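Local coordinates for (S)-ureidoglycine--glyoxylate transaminase (Bacillus subtilis, PDB 3ISL), which catalyses the pyridoxal-phosphate-dependent transamination between (S)-ureidoglycine and glyoxylate, giving oxalurate and glycine in purine catabolism, at residues A[62-67]-A[208-213]; A[217-222]-A[250-255]. All blocks are in the same frame, centred on the assembly; numbering follows the deposited sequence.

Contact 1. Residues A[62-67]-A[208-213]; sequences RWAYPI and PITYNE
Strands 63-67 and 208-211 run antiparallel, their axes at 152°, with Tyr65 and Ile209 as a hydrogen-bonded pair: Tyr65 N donates to Ile209 O and Ile209 N to Tyr65 O, both at 3.0 Å. One step along, Ala64 faces Thr210 as a non-hydrogen-bonded pair. Trp63 O is gripped twice, by Tyr211 N and by the Thr210 hydroxyl, whose OG1 comes within 2.7 Å of it. Pointing away from its own backbone N (chi1 -168°), OG1 is aimed at that carbonyl; it accepts from Asn61 as well. On the other face of the sheet three aromatic residues gather. CB of Trp63 sits over the Tyr211 ring, 3.6 Å from its centroid, a CH-pi contact; the indole five-membered ring lies nearly parallel to the tyrosine, the planes 5° apart, but is slid so far that the two barely overlap. Tyr65 OH gives its proton to Tyr211 OH, 2.8 Å away, each oxygen lying at the edge of the other ring, and Tyr211 OH is bonded in turn to Glu255. A phenylalanine in place of Tyr211 would probably leave the Tyr65 hydroxyl and the Glu255 carboxylate without the oxygen they share. Beyond the tyrosines, Ile209 CD1 wedges against Tyr65 CE2 and Ile67 CG2, each 3.8 Å away. These strands form one margin of the seven-stranded mixed sheet of this class-V aminotransferase, with helices 251-257 and 213-220 over the aromatic face and helix 40-56 against Ala64 and Pro208.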
ATOM      1  N   ARG A  62     -13.923 -18.679   3.324  1.00 27.44           N
ATOM      2  CA  ARG A  62     -12.729 -18.715   4.170  1.00 29.80           C
ATOM      3  C   ARG A  62     -11.806 -17.573   3.816  1.00 30.33           C
ATOM      4  O   ARG A  62     -11.164 -16.988   4.703  1.00 30.90           O
ATOM      5  CB  ARG A  62     -11.986 -20.068   4.040  1.00 31.51           C
ATOM      6  CG  ARG A  62     -10.988 -20.358   5.229  1.00 37.81           C
ATOM      7  CD  ARG A  62     -10.483 -21.857   5.334  1.00 44.87           C
ATOM      8  NE  ARG A  62     -11.578 -22.829   5.584  1.00 50.02           N
ATOM      9  CZ  ARG A  62     -12.131 -23.614   4.649  1.00 51.73           C
ATOM     10  NH1 ARG A  62     -11.702 -23.574   3.375  1.00 51.70           N
ATOM     11  NH2 ARG A  62     -13.122 -24.442   4.980  1.00 51.48           N
ATOM     12  N   TRP A  63     -11.721 -17.234   2.526  1.00 29.57           N
ATOM     13  CA  TRP A  63     -10.735 -16.232   2.078  1.00 28.87           C
ATOM     14  C   TRP A  63     -11.381 -14.801   1.999  1.00 28.63           C
ATOM     15  O   TRP A  63     -12.192 -14.514   1.081  1.00 27.44           O
ATOM     16  CB  TRP A  63     -10.045 -16.695   0.778  1.00 28.59           C
ATOM     17  CG  TRP A  63      -9.392 -18.110   0.911  1.00 31.60           C
ATOM     18  CD1 TRP A  63      -8.129 -18.378   1.358  1.00 33.14           C
ATOM     19  CD2 TRP A  63     -10.013 -19.411   0.699  1.00 33.74           C
ATOM     20  NE1 TRP A  63      -7.912 -19.749   1.423  1.00 29.19           N
ATOM     21  CE2 TRP A  63      -9.051 -20.402   1.039  1.00 34.97           C
ATOM     22  CE3 TRP A  63     -11.302 -19.835   0.279  1.00 39.64           C
ATOM     23  CZ2 TRP A  63      -9.316 -21.825   0.917  1.00 38.10           C
ATOM     24  CZ3 TRP A  63     -11.580 -21.260   0.176  1.00 35.06           C
ATOM     25  CH2 TRP A  63     -10.586 -22.217   0.497  1.00 40.11           C
ATOM     26  N   ALA A  64     -11.057 -13.953   2.992  1.00 25.91           N
ATOM     27  CA  ALA A  64     -11.438 -12.543   3.001  1.00 24.54           C
ATOM     28  C   ALA A  64     -10.433 -11.785   3.864  1.00 24.45           C
ATOM     29  O   ALA A  64     -10.379 -12.001   5.046  1.00 24.55           O
ATOM     30  CB  ALA A  64     -12.857 -12.366   3.523  1.00 22.77           C
ATOM     31  N   TYR A  65      -9.646 -10.920   3.248  1.00 24.92           N
ATOM     32  CA  TYR A  65      -8.458 -10.332   3.885  1.00 26.64           C
ATOM     33  C   TYR A  65      -7.991  -9.239   3.002  1.00 26.71           C
ATOM     34  O   TYR A  65      -8.283  -9.259   1.818  1.00 27.61           O
ATOM     35  CB  TYR A  65      -7.355 -11.392   4.148  1.00 27.03           C
ATOM     36  CG  TYR A  65      -6.811 -12.137   2.910  1.00 28.42           C
ATOM     37  CD1 TYR A  65      -7.312 -13.396   2.543  1.00 29.05           C
ATOM     38  CD2 TYR A  65      -5.808 -11.585   2.133  1.00 29.65           C
ATOM     39  CE1 TYR A  65      -6.794 -14.102   1.411  1.00 28.55           C
ATOM     40  CE2 TYR A  65      -5.299 -12.259   1.003  1.00 26.76           C
ATOM     41  CZ  TYR A  65      -5.807 -13.496   0.659  1.00 29.19           C
ATOM     42  OH  TYR A  65      -5.275 -14.116  -0.439  1.00 29.78           O
ATOM     43  N   PRO A  66      -7.312  -8.225   3.559  1.00 27.52           N
ATOM     44  CA  PRO A  66      -6.888  -7.135   2.680  1.00 28.68           C
ATOM     45  C   PRO A  66      -5.512  -7.391   2.014  1.00 29.94           C
ATOM     46  O   PRO A  66      -4.707  -8.111   2.528  1.00 28.51           O
ATOM     47  CB  PRO A  66      -6.742  -5.939   3.639  1.00 27.99           C
ATOM     48  CG  PRO A  66      -6.484  -6.531   4.927  1.00 27.48           C
ATOM     49  CD  PRO A  66      -7.081  -7.922   4.976  1.00 28.96           C
ATOM     50  N   ILE A  67      -5.262  -6.773   0.885  1.00 32.24           N
ATOM     51  CA  ILE A  67      -3.897  -6.759   0.393  1.00 35.40           C
ATOM     52  C   ILE A  67      -3.419  -5.292   0.488  1.00 34.41           C
ATOM     53  O   ILE A  67      -4.232  -4.335   0.516  1.00 34.22           O
ATOM     54  CB  ILE A  67      -3.727  -7.367  -1.082  1.00 36.23           C
ATOM     55  CG1 ILE A  67      -4.333  -6.460  -2.107  1.00 39.04           C
ATOM     56  CG2 ILE A  67      -4.261  -8.802  -1.298  1.00 36.81           C
ATOM     57  CD1 ILE A  67      -3.204  -5.721  -2.898  1.00 40.24           C
ATOM     58  N   PRO A 208      -9.422  -4.696   0.369  1.00 30.12           N
ATOM     59  CA  PRO A 208     -10.067  -5.925   0.898  1.00 28.82           C
ATOM     60  C   PRO A 208     -10.539  -6.814  -0.254  1.00 26.22           C
ATOM     61  O   PRO A 208     -11.193  -6.326  -1.192  1.00 25.71           O
ATOM     62  CB  PRO A 208     -11.319  -5.414   1.645  1.00 27.78           C
ATOM     63  CG  PRO A 208     -11.175  -3.953   1.755  1.00 29.52           C
ATOM     64  CD  PRO A 208     -10.181  -3.480   0.679  1.00 30.06           C
ATOM     65  N   ILE A 209     -10.230  -8.091  -0.156  1.00 25.80           N
ATOM     66  CA  ILE A 209     -10.613  -9.046  -1.199  1.00 25.94           C
ATOM     67  C   ILE A 209     -11.301 -10.192  -0.563  1.00 24.70           C
ATOM     68  O   ILE A 209     -11.071 -10.469   0.604  1.00 25.66           O
ATOM     69  CB  ILE A 209      -9.419  -9.566  -2.057  1.00 25.17           C
ATOM     70  CG1 ILE A 209      -8.438 -10.365  -1.217  1.00 26.08           C
ATOM     71  CG2 ILE A 209      -8.685  -8.421  -2.738  1.00 27.33           C
ATOM     72  CD1 ILE A 209      -7.253 -11.005  -2.063  1.00 28.15           C
ATOM     73  N   THR A 210     -12.135 -10.870  -1.336  1.00 24.65           N
ATOM     74  CA  THR A 210     -12.658 -12.123  -0.924  1.00 23.67           C
ATOM     75  C   THR A 210     -12.778 -13.043  -2.135  1.00 25.10           C
ATOM     76  O   THR A 210     -13.043 -12.598  -3.280  1.00 24.80           O
ATOM     77  CB  THR A 210     -14.056 -11.969  -0.184  1.00 25.22           C
ATOM     78  OG1 THR A 210     -14.423 -13.193   0.448  1.00 21.73           O
ATOM     79  CG2 THR A 210     -15.152 -11.515  -1.097  1.00 20.03           C
ATOM     80  N   TYR A 211     -12.666 -14.338  -1.868  1.00 25.17           N
ATOM     81  CA  TYR A 211     -12.885 -15.332  -2.898  1.00 26.31           C
ATOM     82  C   TYR A 211     -13.169 -16.718  -2.307  1.00 26.79           C
ATOM     83  O   TYR A 211     -12.902 -16.947  -1.137  1.00 26.84           O
ATOM     84  CB  TYR A 211     -11.705 -15.362  -3.856  1.00 24.24           C
ATOM     85  CG  TYR A 211     -10.383 -15.671  -3.205  1.00 27.49           C
ATOM     86  CD1 TYR A 211      -9.962 -16.999  -2.973  1.00 28.94           C
ATOM     87  CD2 TYR A 211      -9.525 -14.640  -2.845  1.00 24.59           C
ATOM     88  CE1 TYR A 211      -8.682 -17.265  -2.405  1.00 25.52           C
ATOM     89  CE2 TYR A 211      -8.288 -14.898  -2.284  1.00 27.24           C
ATOM     90  CZ  TYR A 211      -7.888 -16.189  -2.046  1.00 27.47           C
ATOM     91  OH  TYR A 211      -6.666 -16.361  -1.492  1.00 25.41           O
ATOM     92  N   ASN A 212     -13.755 -17.592  -3.136  1.00 28.07           N
ATOM     93  CA  ASN A 212     -14.240 -18.944  -2.758  1.00 28.41           C
ATOM     94  C   ASN A 212     -13.248 -20.028  -3.113  1.00 29.14           C
ATOM     95  O   ASN A 212     -12.122 -19.737  -3.528  1.00 29.60           O
ATOM     96  CB  ASN A 212     -15.653 -19.250  -3.370  1.00 27.48           C
ATOM     97  CG  ASN A 212     -15.687 -19.221  -4.928  1.00 26.52           C
ATOM     98  OD1 ASN A 212     -14.663 -19.203  -5.598  1.00 26.78           O
ATOM     99  ND2 ASN A 212     -16.884 -19.226  -5.484  1.00 25.18           N
ATOM    100  N   GLU A 213     -13.662 -21.287  -2.926  1.00 31.76           N
ATOM    101  CA  GLU A 213     -12.847 -22.498  -3.127  1.00 31.13           C
ATOM    102  C   GLU A 213     -12.591 -22.732  -4.630  1.00 30.87           C
ATOM    103  O   GLU A 213     -11.501 -23.170  -5.008  1.00 30.75           O
ATOM    104  CB  GLU A 213     -13.525 -23.699  -2.431  1.00 32.42           C
ATOM    105  CG  GLU A 213     -13.288 -25.079  -3.093  1.00 39.37           C
ATOM    106  CD  GLU A 213     -13.805 -26.355  -2.281  1.00 48.17           C
ATOM    107  OE1 GLU A 213     -12.992 -27.299  -2.090  1.00 47.03           O
ATOM    108  OE2 GLU A 213     -15.004 -26.417  -1.861  1.00 49.07           O
TER

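Contact 2. Residues A[217-222]-A[250-255]; sequences DVIAAR and DLSQLE
Ile219 turns both of its branches onto the first turn of helix 251-257, where two short helices meet on one face of the central sheet in the fold-type I architecture of this class-V aminotransferase. The branches part company at CB. CG2, anti to the backbone N, reaches the backbone of the other helix, 3.6 Å from Ser252 N and close to Ser252 CB. CG1 takes the position beside the backbone N (chi1 -64°) and carries CD1 on to Leu251, where it lies 3.7 Å from Leu251 CB and only slightly farther from Leu251 CD1. The isoleucine and leucine side chains meet at a slant. No hydrogen bond joins the two segments; the contact is van der Waals in kind and small, burying 202 Å² in all. Leu251 also presses on Ala77 and Ser81 of helix 71-82, and Ile219 touches Ser81, so both side chains also meet that helix. Arg222 gives its NH1 to the carbonyl of Ile83 and its NE to that of Arg242. At the start of helix 251-257, Asp250 is the N-cap, its OD2 taking a weak bond from Ser252 N. Its other oxygen forms a salt bridge with Arg107 of the second subunit, bringing the dimer partner to this helix end. That same OD1 also accepts from Gln253 NE2, 2.8 Å away, the amide nitrogen approaching from above the carboxylate plane, 41° out of it.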
ATOM      1  N   ASP A 217      -8.719 -23.092  -5.439  1.00 27.52           N
ATOM      2  CA  ASP A 217      -8.120 -24.248  -6.159  1.00 27.47           C
ATOM      3  C   ASP A 217      -7.297 -23.867  -7.417  1.00 27.93           C
ATOM      4  O   ASP A 217      -6.281 -24.508  -7.698  1.00 27.60           O
ATOM      5  CB  ASP A 217      -9.189 -25.290  -6.503  1.00 27.99           C
ATOM      6  CG  ASP A 217      -9.825 -25.879  -5.256  1.00 28.42           C
ATOM      7  OD1 ASP A 217     -10.856 -26.512  -5.375  1.00 31.46           O
ATOM      8  OD2 ASP A 217      -9.310 -25.639  -4.139  1.00 33.10           O
ATOM      9  N   VAL A 218      -7.736 -22.866  -8.183  1.00 26.40           N
ATOM     10  CA  VAL A 218      -6.956 -22.396  -9.328  1.00 26.52           C
ATOM     11  C   VAL A 218      -5.637 -21.763  -8.838  1.00 27.95           C
ATOM     12  O   VAL A 218      -4.616 -21.944  -9.461  1.00 28.44           O
ATOM     13  CB  VAL A 218      -7.753 -21.367 -10.156  1.00 26.60           C
ATOM     14  CG1 VAL A 218      -6.829 -20.614 -11.137  1.00 28.04           C
ATOM     15  CG2 VAL A 218      -8.913 -22.022 -10.867  1.00 25.15           C
ATOM     16  N   ILE A 219      -5.664 -21.060  -7.697  1.00 28.04           N
ATOM     17  CA  ILE A 219      -4.479 -20.425  -7.145  1.00 27.98           C
ATOM     18  C   ILE A 219      -3.535 -21.529  -6.640  1.00 29.46           C
ATOM     19  O   ILE A 219      -2.330 -21.475  -6.838  1.00 29.23           O
ATOM     20  CB  ILE A 219      -4.888 -19.494  -6.002  1.00 27.88           C
ATOM     21  CG1 ILE A 219      -5.770 -18.332  -6.512  1.00 26.08           C
ATOM     22  CG2 ILE A 219      -3.681 -18.988  -5.276  1.00 27.46           C
ATOM     23  CD1 ILE A 219      -6.073 -17.307  -5.446  1.00 25.64           C
ATOM     24  N   ALA A 220      -4.096 -22.549  -6.004  1.00 30.39           N
ATOM     25  CA  ALA A 220      -3.273 -23.637  -5.505  1.00 31.39           C
ATOM     26  C   ALA A 220      -2.570 -24.350  -6.646  1.00 32.23           C
ATOM     27  O   ALA A 220      -1.414 -24.766  -6.486  1.00 33.18           O
ATOM     28  CB  ALA A 220      -4.103 -24.613  -4.690  1.00 31.01           C
ATOM     29  N   ALA A 221      -3.232 -24.503  -7.796  1.00 33.16           N
ATOM     30  CA  ALA A 221      -2.577 -25.196  -8.936  1.00 34.71           C
ATOM     31  C   ALA A 221      -1.316 -24.450  -9.450  1.00 36.21           C
ATOM     32  O   ALA A 221      -0.645 -24.913 -10.386  1.00 37.18           O
ATOM     33  CB  ALA A 221      -3.560 -25.477 -10.057  1.00 33.41           C
ATOM     34  N   ARG A 222      -0.965 -23.335  -8.788  1.00 36.76           N
ATOM     35  CA  ARG A 222       0.146 -22.461  -9.196  1.00 37.13           C
ATOM     36  C   ARG A 222       1.209 -22.041  -8.106  1.00 36.29           C
ATOM     37  O   ARG A 222       0.985 -22.082  -6.886  1.00 35.28           O
ATOM     38  CB  ARG A 222      -0.409 -21.191  -9.853  1.00 36.73           C
ATOM     39  CG  ARG A 222      -1.347 -21.379 -11.058  1.00 39.05           C
ATOM     40  CD  ARG A 222      -1.830 -19.959 -11.557  1.00 39.04           C
ATOM     41  NE  ARG A 222      -0.727 -19.261 -12.220  1.00 36.95           N
ATOM     42  CZ  ARG A 222      -0.786 -18.084 -12.836  1.00 37.75           C
ATOM     43  NH1 ARG A 222      -1.922 -17.392 -12.895  1.00 34.57           N
ATOM     44  NH2 ARG A 222       0.330 -17.595 -13.394  1.00 38.26           N
ATOM     45  N   ASP A 250       1.054 -12.319  -5.214  1.00 39.73           N
ATOM     46  CA  ASP A 250       0.891 -13.792  -5.232  1.00 39.31           C
ATOM     47  C   ASP A 250      -0.089 -14.257  -4.104  1.00 39.59           C
ATOM     48  O   ASP A 250       0.334 -14.463  -2.946  1.00 39.53           O
ATOM     49  CB  ASP A 250       2.270 -14.493  -5.133  1.00 38.98           C
ATOM     50  CG  ASP A 250       2.191 -16.051  -5.328  1.00 40.41           C
ATOM     51  OD1 ASP A 250       3.282 -16.683  -5.534  1.00 32.95           O
ATOM     52  OD2 ASP A 250       1.047 -16.624  -5.298  1.00 36.22           O
ATOM     53  N   LEU A 251      -1.383 -14.389  -4.427  1.00 38.58           N
ATOM     54  CA  LEU A 251      -2.410 -14.731  -3.400  1.00 39.35           C
ATOM     55  C   LEU A 251      -2.142 -16.064  -2.690  1.00 39.12           C
ATOM     56  O   LEU A 251      -2.618 -16.296  -1.591  1.00 38.81           O
ATOM     57  CB  LEU A 251      -3.849 -14.722  -3.992  1.00 37.85           C
ATOM     58  CG  LEU A 251      -4.326 -13.400  -4.590  1.00 38.43           C
ATOM     59  CD1 LEU A 251      -5.785 -13.488  -4.964  1.00 37.34           C
ATOM     60  CD2 LEU A 251      -4.093 -12.170  -3.674  1.00 40.04           C
ATOM     61  N   SER A 252      -1.408 -16.947  -3.371  1.00 40.12           N
ATOM     62  CA  SER A 252      -0.995 -18.260  -2.844  1.00 41.33           C
ATOM     63  C   SER A 252      -0.020 -18.138  -1.668  1.00 42.23           C
ATOM     64  O   SER A 252      -0.025 -18.985  -0.770  1.00 43.14           O
ATOM     65  CB  SER A 252      -0.289 -19.080  -3.921  1.00 40.73           C
ATOM     66  OG  SER A 252      -0.107 -20.368  -3.430  1.00 42.49           O
ATOM     67  N   GLN A 253       0.844 -17.120  -1.730  1.00 42.23           N
ATOM     68  CA  GLN A 253       1.705 -16.756  -0.618  1.00 43.47           C
ATOM     69  C   GLN A 253       0.926 -15.900   0.361  1.00 43.85           C
ATOM     70  O   GLN A 253       1.097 -16.071   1.576  1.00 44.69           O
ATOM     71  CB  GLN A 253       2.944 -16.001  -1.095  1.00 43.07           C
ATOM     72  CG  GLN A 253       3.775 -16.815  -2.096  1.00 42.49           C
ATOM     73  CD  GLN A 253       5.057 -16.124  -2.442  1.00 43.06           C
ATOM     74  OE1 GLN A 253       5.994 -16.093  -1.630  1.00 45.30           O
ATOM     75  NE2 GLN A 253       5.138 -15.591  -3.669  1.00 40.16           N
ATOM     76  N   LEU A 254       0.076 -14.998  -0.151  1.00 43.66           N
ATOM     77  CA  LEU A 254      -0.769 -14.159   0.729  1.00 43.19           C
ATOM     78  C   LEU A 254      -1.774 -14.976   1.586  1.00 43.58           C
ATOM     79  O   LEU A 254      -2.113 -14.561   2.717  1.00 43.87           O
ATOM     80  CB  LEU A 254      -1.435 -13.027  -0.046  1.00 42.77           C
ATOM     81  CG  LEU A 254      -0.359 -11.955  -0.246  1.00 43.85           C
ATOM     82  CD1 LEU A 254      -0.661 -11.005  -1.379  1.00 42.95           C
ATOM     83  CD2 LEU A 254      -0.136 -11.207   1.083  1.00 41.81           C
ATOM     84  N   GLU A 255      -2.209 -16.144   1.087  1.00 42.61           N
ATOM     85  CA  GLU A 255      -3.055 -16.993   1.917  1.00 42.03           C
ATOM     86  C   GLU A 255      -2.321 -17.668   3.099  1.00 42.88           C
ATOM     87  O   GLU A 255      -2.921 -17.841   4.172  1.00 42.77           O
ATOM     88  CB  GLU A 255      -4.002 -17.900   1.130  1.00 41.07           C
ATOM     89  CG  GLU A 255      -3.505 -18.713  -0.026  1.00 39.63           C
ATOM     90  CD  GLU A 255      -4.673 -19.402  -0.751  1.00 34.43           C
ATOM     91  OE1 GLU A 255      -4.738 -20.650  -0.831  1.00 40.05           O
ATOM     92  OE2 GLU A 255      -5.564 -18.683  -1.212  1.00 31.89           O
TER

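In the fold
From the N terminus, strand 63-68 comes first; the chain then builds the parallel strands of the sheet and passes the cofactor lysine, Lys198, before strand 206-211 returns beside strand 63-68 and closes contact 1 around about 140 residues. Helix 213-220 follows directly, and contact 2 closes a much shorter loop, with no helix or strand in its modelled part (223-240 is not modelled, probably because it is mobile), when helix 251-257 docks against it. The two loops lie in series, neither nested nor crossed. Yet the contacts touch: Ile209 CD1 packs on Leu251 CD2, and Trp63 CD1 lies beside the Glu255 carboxylate. Together they tie edge strand 63-68 and its neighbour 206-211 to a helical layer that reaches the second subunit.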